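Local coordinates for protein RmpA (Streptococcus mutans, PDB 3BJV) that probably serves as the phosphoryl-carrying IIA component of a phosphoenolpyruvate-dependent sugar phosphotransferase system that takes up ascorbate, at residues A121-L125 and M144-S148; P117-A121 and S151-E155; E96-L100 and I129-V133. All coordinates share one frame; numbering follows the deposited sequence.

Contact 1 (A121-L125 and M144-S148)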
loop_
_atom_site.group_PDB
_atom_site.type_symbol
_atom_site.label_atom_id
_atom_site.label_comp_id
_atom_site.label_asym_id
_atom_site.label_seq_id
_atom_site.Cartn_x
_atom_site.Cartn_y
_atom_site.Cartn_z
ATOM N N ALA A 121 -4.411 1.088 9.027
ATOM C CA ALA A 121 -4.934 1.628 10.314
ATOM C C ALA A 121 -5.799 0.619 11.100
ATOM O O ALA A 121 -5.600 0.419 12.286
ATOM C CB ALA A 121 -5.737 2.926 10.073
ATOM N N LEU A 122 -6.771 0.006 10.426
ATOM C CA LEU A 122 -7.642 -1.023 11.044
ATOM C C LEU A 122 -6.829 -2.193 11.624
ATOM O O LEU A 122 -6.964 -2.522 12.827
ATOM C CB LEU A 122 -8.669 -1.512 10.018
ATOM C CG LEU A 122 -9.660 -2.573 10.467
ATOM C CD1 LEU A 122 -10.498 -2.050 11.668
ATOM C CD2 LEU A 122 -10.601 -2.942 9.265
ATOM N N PHE A 123 -5.947 -2.768 10.786
ATOM C CA PHE A 123 -5.189 -3.929 11.137
ATOM C C PHE A 123 -4.034 -3.671 12.086
ATOM O O PHE A 123 -3.532 -4.593 12.685
ATOM C CB PHE A 123 -4.756 -4.685 9.888
ATOM C CG PHE A 123 -5.881 -5.413 9.245
ATOM C CD1 PHE A 123 -6.315 -6.645 9.760
ATOM C CD2 PHE A 123 -6.546 -4.865 8.140
ATOM C CE1 PHE A 123 -7.385 -7.311 9.175
ATOM C CE2 PHE A 123 -7.619 -5.527 7.545
ATOM C CZ PHE A 123 -8.044 -6.758 8.067
ATOM N N GLU A 124 -3.631 -2.425 12.264
ATOM C CA GLU A 124 -2.634 -2.130 13.307
ATOM C C GLU A 124 -3.174 -1.848 14.721
ATOM O O GLU A 124 -2.405 -1.476 15.609
ATOM C CB GLU A 124 -1.724 -0.995 12.864
ATOM C CG GLU A 124 -0.846 -1.416 11.670
ATOM C CD GLU A 124 0.145 -0.363 11.287
ATOM O OE1 GLU A 124 0.049 0.797 11.798
ATOM O OE2 GLU A 124 1.016 -0.706 10.467
ATOM N N LEU A 125 -4.482 -1.950 14.929
ATOM C CA LEU A 125 -5.021 -1.899 16.285
ATOM C C LEU A 125 -4.471 -3.108 17.036
ATOM O O LEU A 125 -4.067 -4.103 16.402
ATOM C CB LEU A 125 -6.534 -1.982 16.229
ATOM C CG LEU A 125 -7.148 -0.738 15.639
ATOM C CD1 LEU A 125 -8.663 -0.917 15.458
ATOM C CD2 LEU A 125 -6.793 0.473 16.495
ATOM N N MET A 144 -14.523 -0.657 15.940
ATOM C CA MET A 144 -13.101 -0.768 15.565
ATOM C C MET A 144 -12.607 0.199 14.489
ATOM O O MET A 144 -11.517 0.743 14.600
ATOM C CB MET A 144 -12.754 -2.184 15.141
ATOM C CG MET A 144 -12.726 -3.142 16.317
ATOM S SD MET A 144 -12.283 -4.825 15.833
ATOM C CE MET A 144 -10.572 -4.670 15.299
ATOM N N VAL A 145 -13.409 0.426 13.451
ATOM C CA VAL A 145 -13.036 1.374 12.420
ATOM C C VAL A 145 -12.891 2.770 13.013
ATOM O O VAL A 145 -11.924 3.460 12.706
ATOM C CB VAL A 145 -14.012 1.373 11.228
ATOM C CG1 VAL A 145 -13.785 2.592 10.338
ATOM C CG2 VAL A 145 -13.898 0.057 10.423
ATOM N N GLU A 146 -13.828 3.170 13.887
ATOM C CA GLU A 146 -13.708 4.450 14.593
ATOM C C GLU A 146 -12.363 4.594 15.332
ATOM O O GLU A 146 -11.682 5.604 15.235
ATOM C CB GLU A 146 -14.863 4.614 15.602
ATOM C CG GLU A 146 -16.208 4.710 14.943
ATOM C CD GLU A 146 -16.229 5.895 14.037
ATOM O OE1 GLU A 146 -15.698 6.959 14.490
ATOM O OE2 GLU A 146 -16.719 5.758 12.874
ATOM N N GLU A 147 -12.020 3.568 16.091
ATOM C CA GLU A 147 -10.819 3.552 16.890
ATOM C C GLU A 147 -9.524 3.639 16.039
ATOM O O GLU A 147 -8.480 4.019 16.545
ATOM C CB GLU A 147 -10.877 2.273 17.720
ATOM C CG GLU A 147 -9.701 1.965 18.624
ATOM C CD GLU A 147 -9.716 0.511 19.152
ATOM O OE1 GLU A 147 -8.624 0.079 19.607
ATOM O OE2 GLU A 147 -10.793 -0.183 19.112
ATOM N N SER A 148 -9.590 3.283 14.761
ATOM C CA SER A 148 -8.439 3.302 13.862
ATOM C C SER A 148 -8.124 4.714 13.413
ATOM O O SER A 148 -7.051 4.989 12.903
ATOM C CB SER A 148 -8.705 2.438 12.628
ATOM O OG SER A 148 -9.655 3.037 11.730
#

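Contact 2 (P117-A121 and S151-E155)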
loop_
_atom_site.group_PDB
_atom_site.type_symbol
_atom_site.label_atom_id
_atom_site.label_comp_id
_atom_site.label_asym_id
_atom_site.label_seq_id
_atom_site.Cartn_x
_atom_site.Cartn_y
_atom_site.Cartn_z
ATOM N N PRO A 117 -3.867 3.100 3.259
ATOM C CA PRO A 117 -3.755 3.687 4.583
ATOM C C PRO A 117 -4.926 3.337 5.554
ATOM O O PRO A 117 -4.699 3.185 6.752
ATOM C CB PRO A 117 -3.790 5.181 4.281
ATOM C CG PRO A 117 -3.480 5.353 2.881
ATOM C CD PRO A 117 -3.826 4.134 2.192
ATOM N N GLN A 118 -6.160 3.230 5.065
ATOM C CA GLN A 118 -7.302 2.974 5.950
ATOM C C GLN A 118 -7.332 1.535 6.375
ATOM O O GLN A 118 -7.719 1.215 7.497
ATOM C CB GLN A 118 -8.615 3.288 5.245
ATOM C CG GLN A 118 -8.953 4.779 5.203
ATOM C CD GLN A 118 -10.222 5.030 4.443
ATOM O OE1 GLN A 118 -10.229 5.204 3.195
ATOM N NE2 GLN A 118 -11.315 5.050 5.166
ATOM N N ILE A 119 -6.920 0.661 5.464
ATOM C CA ILE A 119 -6.850 -0.761 5.735
ATOM C C ILE A 119 -5.751 -1.045 6.773
ATOM O O ILE A 119 -5.990 -1.807 7.731
ATOM C CB ILE A 119 -6.680 -1.560 4.439
ATOM C CG1 ILE A 119 -8.012 -1.510 3.669
ATOM C CG2 ILE A 119 -6.183 -3.006 4.719
ATOM C CD1 ILE A 119 -7.912 -1.814 2.149
ATOM N N ILE A 120 -4.590 -0.404 6.606
ATOM C CA ILE A 120 -3.512 -0.648 7.529
ATOM C C ILE A 120 -3.767 -0.081 8.949
ATOM O O ILE A 120 -3.477 -0.771 9.945
ATOM C CB ILE A 120 -2.036 -0.468 6.934
ATOM C CG1 ILE A 120 -1.633 0.946 6.680
ATOM C CG2 ILE A 120 -1.803 -1.293 5.613
ATOM C CD1 ILE A 120 -0.701 0.956 5.366
ATOM N N ALA A 121 -4.411 1.088 9.027
ATOM C CA ALA A 121 -4.934 1.628 10.314
ATOM C C ALA A 121 -5.799 0.619 11.100
ATOM O O ALA A 121 -5.600 0.419 12.286
ATOM C CB ALA A 121 -5.737 2.926 10.073
ATOM N N SER A 151 -4.801 6.810 13.844
ATOM C CA SER A 151 -3.613 6.364 13.136
ATOM C C SER A 151 -2.952 7.561 12.430
ATOM O O SER A 151 -3.648 8.413 11.906
ATOM C CB SER A 151 -4.047 5.315 12.103
ATOM O OG SER A 151 -2.970 4.791 11.338
ATOM N N PRO A 152 -1.606 7.607 12.373
ATOM C CA PRO A 152 -0.892 8.627 11.558
ATOM C C PRO A 152 -1.151 8.503 10.049
ATOM O O PRO A 152 -1.120 9.503 9.320
ATOM C CB PRO A 152 0.581 8.336 11.847
ATOM C CG PRO A 152 0.569 7.558 13.140
ATOM C CD PRO A 152 -0.659 6.704 13.049
ATOM N N TYR A 153 -1.413 7.280 9.589
ATOM C CA TYR A 153 -1.850 7.039 8.223
ATOM C C TYR A 153 -3.107 7.823 7.856
ATOM O O TYR A 153 -3.339 8.158 6.674
ATOM C CB TYR A 153 -2.019 5.531 7.972
ATOM C CG TYR A 153 -0.704 4.812 8.109
ATOM C CD1 TYR A 153 -0.482 3.899 9.140
ATOM C CD2 TYR A 153 0.337 5.085 7.236
ATOM C CE1 TYR A 153 0.738 3.271 9.289
ATOM C CE2 TYR A 153 1.546 4.490 7.373
ATOM C CZ TYR A 153 1.752 3.568 8.395
ATOM O OH TYR A 153 2.991 2.949 8.482
ATOM N N LEU A 154 -3.908 8.149 8.864
ATOM C CA LEU A 154 -5.185 8.819 8.549
ATOM C C LEU A 154 -5.140 10.370 8.622
ATOM O O LEU A 154 -6.092 11.022 8.219
ATOM C CB LEU A 154 -6.374 8.208 9.353
ATOM C CG LEU A 154 -6.656 6.724 9.096
ATOM C CD1 LEU A 154 -7.993 6.314 9.637
ATOM C CD2 LEU A 154 -6.628 6.481 7.620
ATOM N N GLU A 155 -4.043 10.947 9.114
ATOM C CA GLU A 155 -3.964 12.399 9.283
ATOM C C GLU A 155 -4.130 13.255 8.053
ATOM O O GLU A 155 -4.673 14.342 8.185
ATOM C CB GLU A 155 -2.696 12.818 9.981
ATOM C CG GLU A 155 -2.728 12.526 11.449
ATOM C CD GLU A 155 -1.414 12.825 12.085
ATOM O OE1 GLU A 155 -0.896 13.940 11.856
ATOM O OE2 GLU A 155 -0.879 11.937 12.780
#

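Contact 3 (E96-L100 and I129-V133)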
loop_
_atom_site.group_PDB
_atom_site.type_symbol
_atom_site.label_atom_id
_atom_site.label_comp_id
_atom_site.label_asym_id
_atom_site.label_seq_id
_atom_site.Cartn_x
_atom_site.Cartn_y
_atom_site.Cartn_z
ATOM N N GLU A 96 -1.884 -18.592 5.696
ATOM C CA GLU A 96 -3.211 -18.750 6.294
ATOM C C GLU A 96 -3.978 -17.426 6.441
ATOM O O GLU A 96 -3.369 -16.390 6.734
ATOM C CB GLU A 96 -3.124 -19.510 7.593
ATOM C CG GLU A 96 -3.091 -21.021 7.345
ATOM C CD GLU A 96 -3.034 -21.818 8.643
ATOM O OE1 GLU A 96 -4.025 -22.536 8.976
ATOM O OE2 GLU A 96 -2.011 -21.691 9.340
ATOM N N VAL A 97 -5.287 -17.465 6.175
ATOM C CA VAL A 97 -6.137 -16.267 6.202
ATOM C C VAL A 97 -7.397 -16.541 6.932
ATOM O O VAL A 97 -8.026 -17.568 6.711
ATOM C CB VAL A 97 -6.512 -15.722 4.757
ATOM C CG1 VAL A 97 -7.480 -14.581 4.850
ATOM C CG2 VAL A 97 -5.214 -15.291 4.015
ATOM N N GLN A 98 -7.764 -15.611 7.805
ATOM C CA GLN A 98 -9.041 -15.661 8.484
ATOM C C GLN A 98 -9.935 -14.425 8.297
ATOM O O GLN A 98 -11.118 -14.476 8.552
ATOM C CB GLN A 98 -8.845 -15.956 9.956
ATOM C CG GLN A 98 -10.087 -16.615 10.500
ATOM C CD GLN A 98 -9.885 -17.227 11.871
ATOM O OE1 GLN A 98 -10.790 -17.885 12.397
ATOM N NE2 GLN A 98 -8.681 -17.039 12.446
ATOM N N VAL A 99 -9.348 -13.300 7.875
ATOM C CA VAL A 99 -10.116 -12.064 7.651
ATOM C C VAL A 99 -9.886 -11.570 6.224
ATOM O O VAL A 99 -8.740 -11.459 5.787
ATOM C CB VAL A 99 -9.774 -10.940 8.661
ATOM C CG1 VAL A 99 -10.742 -9.776 8.522
ATOM C CG2 VAL A 99 -9.768 -11.468 10.104
ATOM N N LEU A 100 -10.975 -11.276 5.504
ATOM C CA LEU A 100 -10.851 -10.776 4.135
ATOM C C LEU A 100 -11.516 -9.412 3.960
ATOM O O LEU A 100 -12.693 -9.223 4.270
ATOM C CB LEU A 100 -11.321 -11.798 3.076
ATOM C CG LEU A 100 -10.670 -13.155 3.187
ATOM C CD1 LEU A 100 -11.655 -14.132 3.810
ATOM C CD2 LEU A 100 -10.290 -13.629 1.814
ATOM N N ILE A 129 -6.695 -8.853 14.359
ATOM C CA ILE A 129 -7.199 -10.084 13.792
ATOM C C ILE A 129 -8.080 -10.831 14.784
ATOM O O ILE A 129 -9.180 -11.284 14.433
ATOM C CB ILE A 129 -6.041 -11.005 13.275
ATOM C CG1 ILE A 129 -5.220 -10.288 12.209
ATOM C CG2 ILE A 129 -6.571 -12.320 12.696
ATOM C CD1 ILE A 129 -5.855 -10.284 10.824
ATOM N N GLU A 130 -7.625 -10.951 16.026
ATOM C CA GLU A 130 -8.385 -11.668 17.030
ATOM C C GLU A 130 -9.667 -10.935 17.413
ATOM O O GLU A 130 -10.650 -11.539 17.774
ATOM C CB GLU A 130 -7.513 -11.836 18.268
ATOM C CG GLU A 130 -8.229 -12.183 19.553
ATOM C CD GLU A 130 -7.241 -12.380 20.741
ATOM O OE1 GLU A 130 -6.351 -13.302 20.675
ATOM O OE2 GLU A 130 -7.352 -11.609 21.724
ATOM N N ARG A 131 -9.638 -9.618 17.390
ATOM C CA ARG A 131 -10.792 -8.864 17.758
ATOM C C ARG A 131 -11.808 -8.901 16.584
ATOM O O ARG A 131 -12.990 -9.169 16.810
ATOM C CB ARG A 131 -10.396 -7.458 18.194
ATOM C CG ARG A 131 -9.576 -7.420 19.512
ATOM C CD ARG A 131 -8.886 -6.017 19.768
ATOM N NE ARG A 131 -9.910 -4.983 19.821
ATOM C CZ ARG A 131 -9.738 -3.698 19.549
ATOM N NH1 ARG A 131 -8.546 -3.231 19.190
ATOM N NH2 ARG A 131 -10.784 -2.885 19.649
ATOM N N LEU A 132 -11.344 -8.720 15.346
ATOM C CA LEU A 132 -12.221 -8.818 14.145
ATOM C C LEU A 132 -13.004 -10.132 14.044
ATOM O O LEU A 132 -14.220 -10.138 13.792
ATOM C CB LEU A 132 -11.389 -8.574 12.892
ATOM C CG LEU A 132 -11.166 -7.073 12.627
ATOM C CD1 LEU A 132 -10.262 -6.898 11.456
ATOM C CD2 LEU A 132 -12.492 -6.439 12.345
ATOM N N VAL A 133 -12.286 -11.228 14.321
ATOM C CA VAL A 133 -12.807 -12.587 14.367
ATOM C C VAL A 133 -13.867 -12.790 15.505
ATOM O O VAL A 133 -14.802 -13.580 15.357
ATOM C CB VAL A 133 -11.598 -13.615 14.364
ATOM C CG1 VAL A 133 -12.016 -15.025 14.691
ATOM C CG2 VAL A 133 -10.887 -13.629 12.985
#

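Contact 1 (A121-L125 and M144-S148)
Ala-121 meets Ser-148 where two helices of the alpha/beta three-layer sandwich, helix 108-123 and helix 138-147, come side by side. The two CB atoms lie 3.9 Å apart, and Ser-148 CB also rests near the carbonyl O of Ala-121. Residues this small at both positions let the backbones close in, and the CA atoms of Leu-122 and Ser-148 are only 5.2 Å apart.

Leu-122 leaves its helix to one side of the partner and reaches it with the tip of its branch. Its CG is turned opposite the backbone N (chi1 -180°), which brings CD1 up to the partner, the side chain crossing that of Met-144 at about a right angle. There CD1 sits 4.1 Å from Met-144 CB and touches Val-145 CG2 as well. Branched and purely apolar, Leu-122 also packs on Leu-101 of strand 96-104, so one residue joins both helices to the sheet.

Past the end of helix 108-123, Leu-125 points its side chain toward the partner. CD1 lies 3.4 Å from the carbonyl O of Met-144, and it also meets the methyl CE that the bend at chi3 of Met-144 brings round. CD2 lies alongside the aliphatic CG of Glu-147, with the carboxylate atom OE1 of that residue 3.6 Å away in van der Waals contact; the charge itself is paired with Arg-131, on which Leu-125 packs too.

Ser-148 suits this position because its hydroxyl is spent locally, leaving CB to face the neighbour. With OG held between its own N and carbonyl carbon (chi1 72°), it reaches back one turn and donates, in the carbonyl plane and on a lone pair, to Val-145 O, which also accepts the backbone N-H of Ser-148.

Contact 2 (P117-A121 and S151-E155)
Over one face of the Tyr-153 ring lies Ile-120, whose CG1 makes a CH-pi contact 4.2 Å from the ring centroid and 18° off the normal, displaced toward the rim near CD1. The two side chains cross at about a right angle. At the far end of the ring OH is hydrogen-bonded to Glu-124 OE2 of the second subunit, so an aromatic with a polar tip suits a place that is apolar on its face and reaches across the dimer.

Nearer the backbone, Tyr-153 CB packs 4.1 Å from Pro-117 CB. Leu-154 swings its branch in beside this: its side chain crosses that of Gln-118 at about a right angle, Leu-154 CD2 lying 3.8 Å from Gln-118 CG, while CG and CD1 meet the methyl of Ala-121. That same methyl also takes Ser-151 CB at 3.6 Å, and its small size allows the returning chain to lie close.

Segment 151-155, which follows helix 138-147, thus lies along the last turns of helix 108-123, just beyond a kink at Pro-117. Ile-120 packs on Leu-60 in a loop of its own chain, and both Ile-120 and Tyr-153 touch the second subunit, which places this C-terminal segment beside the dimer interface.

Contact 3 (E96-L100 and I129-V133)
With CG1 opposite its backbone N (chi1 -171°), Val-99 turns that methyl to Leu-132 and CG2 to Ile-129 and Val-133, so its fork meets three residues of helix 128-133. Here strand 96-104 of the mixed sheet in the three-layer alpha/beta sandwich receives a short helix through apolar packing. CG1 touches Leu-132 CD1 at 4.1 Å, the two side chains crossing at about a right angle. CG2 faces Ile-129 CD1 at 4.2 Å, with those two side chains running past each other in opposite senses.

A beta-branched valine suits the strand because it is compact yet offers two methyls to the helix. The longer Ile-129 and Leu-132 can extend to meet it. Phe-123 of helix 108-123 touches all three, so this small core is shared by sheet and two helices.

At the corner where the strand changes direction, Gln-98 lays its extended chain across Val-133 at about a right angle. Both its CG, at 4.0 Å, and its amide carbon CD lie against Val-133 CG2, a place that is partly exposed and so tolerates a polar end. Gln-98 is also tied to the sheet by backbone bonds to Gly-63 and Leu-85.

Val-133 itself stands one turn after Ile-129 on the helix, and its CG2 closes to 3.8 Å from Val-99 CG2.

In the fold
From the N terminus, strand 96-104 comes first, then helices 108-123, 128-133 and 138-147 and the C-terminal segment. Contact 3 closes the loop from the strand to helix 128-133, with helix 108-123 inside it. Contact 1 starts within that loop and ends beyond it, and contact 2 does likewise, so each crosses contact 3. Contacts 1 and 2 start from the same stretch of helix 108-123, sharing Ala-121, and contact 2 reaches further along the chain. Contacts 1 and 3 touch directly, among other places where Met-144 packs on Leu-132, whereas contacts 2 and 3 stay about 8 Å apart at their nearest atoms. Together they bind sheet, three helices and chain end.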